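Local coordinates for hypothetical protein PA5026 (Pseudomonas aeruginosa, PDB 1SH8) that is of unknown function but probably acts as a hotdog-fold thioesterase related to the PaaI family, at residues P33-L38 against E100-A105. Residues are numbered along the deposited sequence; the frame is centred on the assembly and turned at random.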
ATOM      1  N   PRO A  33      15.651  -0.982  19.526  1.00 10.53           N
ATOM      2  CA  PRO A  33      15.160   0.381  19.734  1.00 10.60           C
ATOM      3  C   PRO A  33      15.826   1.301  18.712  1.00 10.76           C
ATOM      4  O   PRO A  33      17.049   1.290  18.575  1.00 11.79           O
ATOM      5  CB  PRO A  33      15.609   0.690  21.160  1.00 10.97           C
ATOM      6  CG  PRO A  33      15.527  -0.656  21.828  1.00 11.34           C
ATOM      7  CD  PRO A  33      16.138  -1.573  20.787  1.00 11.89           C
ATOM      8  N   GLY A  34      15.024   2.068  17.977  1.00  9.11           N
ATOM      9  CA  GLY A  34      15.571   2.988  16.996  1.00  8.42           C
ATOM     10  C   GLY A  34      16.080   2.427  15.673  1.00  8.41           C
ATOM     11  O   GLY A  34      16.539   3.192  14.834  1.00  8.51           O
ATOM     12  N   TYR A  35      16.017   1.113  15.473  1.00  8.77           N
ATOM     13  CA  TYR A  35      16.487   0.531  14.218  1.00  7.93           C
ATOM     14  C   TYR A  35      15.818  -0.791  13.866  1.00  8.17           C
ATOM     15  O   TYR A  35      15.764  -1.709  14.682  1.00  8.32           O
ATOM     16  CB  TYR A  35      18.005   0.313  14.249  1.00  9.12           C
ATOM     17  CG  TYR A  35      18.528  -0.345  12.987  1.00  8.57           C
ATOM     18  CD1 TYR A  35      18.603   0.365  11.784  1.00  9.22           C
ATOM     19  CD2 TYR A  35      18.891  -1.693  12.981  1.00  9.10           C
ATOM     20  CE1 TYR A  35      19.024  -0.255  10.599  1.00  9.49           C
ATOM     21  CE2 TYR A  35      19.309  -2.325  11.804  1.00  9.72           C
ATOM     22  CZ  TYR A  35      19.375  -1.600  10.619  1.00  9.43           C
ATOM     23  OH  TYR A  35      19.792  -2.223   9.464  1.00  9.82           O
ATOM     24  N   VAL A  36      15.319  -0.883  12.635  1.00  7.57           N
ATOM     25  CA  VAL A  36      14.678  -2.103  12.163  1.00  7.70           C
ATOM     26  C   VAL A  36      15.085  -2.376  10.720  1.00  8.35           C
ATOM     27  O   VAL A  36      15.399  -1.448   9.964  1.00  8.13           O
ATOM     28  CB  VAL A  36      13.117  -2.014  12.215  1.00  7.64           C
ATOM     29  CG1 VAL A  36      12.656  -1.670  13.628  1.00  8.12           C
ATOM     30  CG2 VAL A  36      12.603  -0.980  11.212  1.00  7.48           C
ATOM     31  N   ARG A  37      15.101  -3.652  10.357  1.00  6.97           N
ATOM     32  CA  ARG A  37      15.409  -4.071   8.993  1.00  8.49           C
ATOM     33  C   ARG A  37      14.471  -5.225   8.677  1.00  8.38           C
ATOM     34  O   ARG A  37      14.459  -6.234   9.385  1.00  8.12           O
ATOM     35  CB  ARG A  37      16.868  -4.527   8.843  1.00  8.24           C
ATOM     36  CG  ARG A  37      17.206  -4.911   7.403  1.00  9.26           C
ATOM     37  CD  ARG A  37      18.702  -5.065   7.171  1.00  8.20           C
ATOM     38  NE  ARG A  37      19.273  -6.268   7.774  1.00  9.20           N
ATOM     39  CZ  ARG A  37      20.074  -6.280   8.836  1.00 10.72           C
ATOM     40  NH1 ARG A  37      20.405  -5.150   9.448  1.00  9.69           N
ATOM     41  NH2 ARG A  37      20.580  -7.430   9.263  1.00 11.02           N
ATOM     42  N   LEU A  38      13.680  -5.063   7.621  1.00  7.26           N
ATOM     43  CA  LEU A  38      12.710  -6.076   7.219  1.00  6.72           C
ATOM     44  C   LEU A  38      12.998  -6.596   5.818  1.00  6.49           C
ATOM     45  O   LEU A  38      13.659  -5.927   5.018  1.00  7.78           O
ATOM     46  CB  LEU A  38      11.296  -5.484   7.248  1.00  7.46           C
ATOM     47  CG  LEU A  38      10.898  -4.625   8.456  1.00  7.61           C
ATOM     48  CD1 LEU A  38       9.503  -4.055   8.213  1.00  8.45           C
ATOM     49  CD2 LEU A  38      10.933  -5.449   9.739  1.00  7.87           C
ATOM     50  N   GLU A 100      15.334  -0.730   5.595  1.00  7.57           N
ATOM     51  CA  GLU A 100      15.773  -0.479   6.956  1.00  8.95           C
ATOM     52  C   GLU A 100      15.337   0.937   7.299  1.00  8.86           C
ATOM     53  O   GLU A 100      15.176   1.784   6.419  1.00  7.88           O
ATOM     54  CB  GLU A 100      17.287  -0.697   7.132  1.00 13.08           C
ATOM     55  CG  GLU A 100      18.227   0.106   6.271  1.00 17.13           C
ATOM     56  CD  GLU A 100      19.656  -0.455   6.322  1.00 20.81           C
ATOM     57  OE1 GLU A 100      20.192  -0.650   7.431  1.00 17.47           O
ATOM     58  OE2 GLU A 100      20.247  -0.705   5.248  1.00 24.28           O
ATOM     59  N   ALA A 101      15.086   1.176   8.578  1.00  9.31           N
ATOM     60  CA  ALA A 101      14.629   2.481   9.026  1.00  9.56           C
ATOM     61  C   ALA A 101      15.135   2.722  10.434  1.00  9.57           C
ATOM     62  O   ALA A 101      15.339   1.779  11.192  1.00  9.44           O
ATOM     63  CB  ALA A 101      13.105   2.531   9.005  1.00  9.07           C
ATOM     64  N   ARG A 102      15.332   3.986  10.784  1.00  9.96           N
ATOM     65  CA  ARG A 102      15.818   4.303  12.113  1.00 11.57           C
ATOM     66  C   ARG A 102      15.220   5.577  12.702  1.00 11.74           C
ATOM     67  O   ARG A 102      14.664   6.413  11.988  1.00 11.65           O
ATOM     68  CB  ARG A 102      17.351   4.404  12.092  1.00 14.83           C
ATOM     69  CG  ARG A 102      17.909   5.478  11.169  1.00 18.41           C
ATOM     70  CD  ARG A 102      19.445   5.399  11.085  1.00 22.10           C
ATOM     71  NE  ARG A 102      19.911   4.223  10.348  1.00 24.50           N
ATOM     72  CZ  ARG A 102      21.181   3.817  10.298  1.00 26.07           C
ATOM     73  NH1 ARG A 102      22.125   4.489  10.947  1.00 26.52           N
ATOM     74  NH2 ARG A 102      21.511   2.738   9.593  1.00 25.74           N
ATOM     75  N   LEU A 103      15.315   5.678  14.025  1.00 12.38           N
ATOM     76  CA  LEU A 103      14.863   6.833  14.804  1.00 15.39           C
ATOM     77  C   LEU A 103      15.969   7.029  15.833  1.00 16.00           C
ATOM     78  O   LEU A 103      16.284   6.098  16.574  1.00 15.63           O
ATOM     79  CB  LEU A 103      13.557   6.537  15.547  1.00 15.48           C
ATOM     80  CG  LEU A 103      12.222   6.615  14.819  1.00 18.12           C
ATOM     81  CD1 LEU A 103      11.100   6.237  15.787  1.00 17.32           C
ATOM     82  CD2 LEU A 103      12.018   8.023  14.283  1.00 17.94           C
ATOM     83  N   ASP A 104      16.570   8.213  15.891  1.00 18.44           N
ATOM     84  CA  ASP A 104      17.640   8.415  16.866  1.00 22.08           C
ATOM     85  C   ASP A 104      17.083   8.480  18.292  1.00 21.20           C
ATOM     86  O   ASP A 104      15.896   8.762  18.500  1.00 19.59           O
ATOM     87  CB  ASP A 104      18.448   9.680  16.552  1.00 26.73           C
ATOM     88  CG  ASP A 104      17.664  10.947  16.789  1.00 31.95           C
ATOM     89  OD1 ASP A 104      16.731  11.224  16.006  1.00 36.91           O
ATOM     90  OD2 ASP A 104      17.978  11.666  17.762  1.00 36.43           O
ATOM     91  N   ALA A 105      17.948   8.206  19.266  1.00 20.86           N
ATOM     92  CA  ALA A 105      17.568   8.200  20.674  1.00 21.09           C
ATOM     93  C   ALA A 105      16.855   9.472  21.114  1.00 21.75           C
ATOM     94  O   ALA A 105      15.861   9.422  21.845  1.00 21.15           O
ATOM     95  CB  ALA A 105      18.801   7.976  21.538  1.00 20.88           C
TER
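Val36 and Ala101 pair across two antiparallel strands, 35-40 and 97-102, in the sheet of a hotdog-fold subunit, and illustrate how one face of a strand pair can be apolar while the other carries a polar network. They form a hydrogen-bonded pair, Val36 N giving to Ala101 O and Ala101 N to Val36 O, each at 3.0 Å. Beyond the last strand pair, where the two segments run out of the strands into loop, Leu103 N reaches Gly34 O at 2.9 Å, but from above the carbonyl plane, 36° out of it. Gly34 has a positive phi, a turn conformation that favours glycine.

The apolar face is made by Val36 and Ala101, where CG2 of the valine lies 4.2 Å from CB of the alanine. Helix 64-72 packs over both, through Ala67 and Leu68 on Val36 and Pro64 on Ala101, in keeping with the hotdog arrangement of a sheet wrapped around a helix.

Tyr35, Arg37, Glu100 and Arg102 occupy the other face. With CG anti to the backbone N (chi1 178°), the tyrosine ring leans from its own partner Arg102 towards Glu100, the partner of Arg37, and runs obliquely to that glutamate, whose OE1 meets its edge at the hydroxyl. Arg102 NH2 comes obliquely within 4.0 Å of Tyr35 CE1. Tyr35 OH also accepts a hydrogen bond from Arg37 NH1 (3.0 Å) and lies in the plane of that guanidinium, which fixes the hydroxyl between two charged groups; Arg37 also has a salt bridge from NE to Glu29 on strand 27-32. Tyr35 OH donates a hydrogen bond to Glu100 OE1 at 2.6 Å, meeting it from above the carboxylate plane, which is turned 55° from the ring.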